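PDB 6Q64: endoglycosidase from Bacteroides thetaiotaomicron, which probably hydrolyses O-glycosidic bonds of complex N-glycans as a glycoside hydrolase of family 18. Local coordinates for residues E285-W290 with M335-P340. The protein carries 1 engineered substitution. Numbering follows the deposited sequence.
Sequences EFEQGW and MEYDYP
The first torsions of W290 and Y337 turn their rings toward each other. W290 CG sits between its backbone N and carbonyl carbon (chi1 63°), while Y337 CG lies beside its own N and anti to the carbonyl carbon (chi1 -75°). The two rings form an offset edge-to-face pair. The edge of Y337 is turned toward the face of the indole five-membered ring, with centroids 5.9 Å apart and planes at 63°. W290 CB packs on Y337 CB at 3.7 Å. The indole also lies obliquely against Y337 O, 3.2 Å from W290 CG. Farther out, W290 CZ3 reaches P340 CB at 4.5 Å. With W290 replaced by an alanine, the Y337 ring edge would probably lose the indole it faces and a gap would open beside P340. D338 OD2 meets the edge of the buried F286 ring, 3.5 Å from CE2. The contact joins the short helix 286-289, right after strand 280-285, to the 3-10 turn 335-338 in the loop after strand 329-333, its neighbour in the TIM barrel. It is largely van der Waals, with carbonyl and carboxylate oxygens set against carbon. N341 ND2 links the segments, bonding D338 OD1 and W290 O. With L348 N and W347 N also donating, the D338 carboxylate is held against the F286 edge.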
# COMPACT_ATOMS: atom_id res chain seq x y z
N GLU A 285 13.25 0.46 -2.81
CA GLU A 285 13.62 1.37 -1.69
C GLU A 285 14.16 2.68 -2.28
O GLU A 285 15.28 2.68 -2.83
CB GLU A 285 14.51 0.61 -0.71
CG GLU A 285 15.49 1.42 0.12
CD GLU A 285 15.07 2.75 0.70
OE1 GLU A 285 14.72 2.79 1.92
OE2 GLU A 285 15.18 3.74 -0.05
N PHE A 286 13.35 3.73 -2.18
CA PHE A 286 13.48 4.97 -2.98
C PHE A 286 14.06 6.12 -2.14
O PHE A 286 14.61 7.04 -2.75
CB PHE A 286 12.14 5.27 -3.66
CG PHE A 286 12.15 5.00 -5.14
CD1 PHE A 286 12.99 4.04 -5.68
CD2 PHE A 286 11.34 5.73 -6.00
CE1 PHE A 286 13.02 3.82 -7.04
CE2 PHE A 286 11.36 5.49 -7.36
CZ PHE A 286 12.20 4.53 -7.88
N GLU A 287 14.00 6.03 -0.81
CA GLU A 287 14.84 6.84 0.11
C GLU A 287 16.30 6.75 -0.36
O GLU A 287 16.97 7.78 -0.37
CB GLU A 287 14.56 6.38 1.54
CG GLU A 287 15.49 6.94 2.61
CD GLU A 287 14.90 6.85 4.02
OE1 GLU A 287 14.30 7.85 4.45
OE2 GLU A 287 14.99 5.77 4.66
N GLN A 288 16.76 5.62 -0.87
CA GLN A 288 18.18 5.45 -1.29
C GLN A 288 18.34 5.26 -2.81
O GLN A 288 19.44 5.51 -3.29
CB GLN A 288 18.75 4.25 -0.55
CG GLN A 288 19.32 4.63 0.81
CD GLN A 288 20.20 3.51 1.29
OE1 GLN A 288 19.94 2.33 1.00
NE2 GLN A 288 21.26 3.86 2.00
N GLY A 289 17.32 4.82 -3.53
CA GLY A 289 17.49 4.39 -4.93
C GLY A 289 16.63 5.17 -5.91
O GLY A 289 16.61 4.78 -7.10
N TRP A 290 16.01 6.27 -5.45
CA TRP A 290 15.19 7.18 -6.30
C TRP A 290 15.99 7.57 -7.53
O TRP A 290 15.39 7.71 -8.60
CB TRP A 290 14.75 8.42 -5.52
CG TRP A 290 15.88 9.28 -5.04
CD1 TRP A 290 16.58 9.14 -3.88
CD2 TRP A 290 16.44 10.42 -5.72
NE1 TRP A 290 17.53 10.12 -3.79
CE2 TRP A 290 17.46 10.92 -4.90
CE3 TRP A 290 16.18 11.06 -6.94
CZ2 TRP A 290 18.23 12.02 -5.25
CZ3 TRP A 290 16.94 12.15 -7.30
CH2 TRP A 290 17.95 12.62 -6.46
N MSE A 335 7.97 7.25 -2.20
CA MSE A 335 7.72 7.37 -3.63
C MSE A 335 8.03 8.78 -4.13
O MSE A 335 8.48 8.93 -5.26
CB MSE A 335 6.26 7.01 -3.96
CG MSE A 335 5.27 7.44 -2.94
SE MSE A 335 3.44 7.09 -3.51
CE MSE A 335 3.37 6.50 -5.35
N GLU A 336 7.83 9.78 -3.26
CA GLU A 336 7.98 11.19 -3.61
C GLU A 336 9.44 11.58 -3.90
O GLU A 336 9.62 12.60 -4.55
CB GLU A 336 7.40 12.10 -2.52
CG GLU A 336 8.18 12.12 -1.23
CD GLU A 336 7.79 11.09 -0.18
OE1 GLU A 336 8.16 11.29 1.03
OE2 GLU A 336 7.13 10.09 -0.56
N TYR A 337 10.44 10.79 -3.51
CA TYR A 337 11.88 11.05 -3.82
C TYR A 337 12.16 10.85 -5.32
O TYR A 337 13.30 11.11 -5.73
CB TYR A 337 12.80 10.17 -2.97
CG TYR A 337 12.92 10.58 -1.52
CD1 TYR A 337 11.79 10.81 -0.76
CD2 TYR A 337 14.15 10.74 -0.91
CE1 TYR A 337 11.87 11.15 0.58
CE2 TYR A 337 14.26 11.11 0.42
CZ TYR A 337 13.11 11.30 1.17
OH TYR A 337 13.15 11.64 2.49
N ASP A 338 11.16 10.40 -6.08
CA ASP A 338 11.22 10.14 -7.55
C ASP A 338 10.81 11.43 -8.28
O ASP A 338 11.04 11.54 -9.52
CB ASP A 338 10.24 9.01 -7.90
CG ASP A 338 10.38 8.32 -9.26
OD1 ASP A 338 11.40 8.56 -9.98
OD2 ASP A 338 9.47 7.52 -9.55
N TYR A 339 10.16 12.34 -7.55
CA TYR A 339 9.71 13.65 -8.07
C TYR A 339 10.90 14.47 -8.55
O TYR A 339 10.89 14.95 -9.67
CB TYR A 339 8.84 14.38 -7.05
CG TYR A 339 8.21 15.60 -7.65
CD1 TYR A 339 8.89 16.81 -7.67
CD2 TYR A 339 6.97 15.52 -8.28
CE1 TYR A 339 8.33 17.94 -8.26
CE2 TYR A 339 6.40 16.64 -8.87
CZ TYR A 339 7.09 17.85 -8.86
OH TYR A 339 6.53 18.94 -9.45
N PRO A 340 11.97 14.71 -7.76
CA PRO A 340 13.07 15.53 -8.26
C PRO A 340 13.71 14.95 -9.52
O PRO A 340 14.60 15.55 -10.03
CB PRO A 340 14.11 15.58 -7.12
CG PRO A 340 13.37 15.11 -5.87
CD PRO A 340 12.11 14.41 -6.34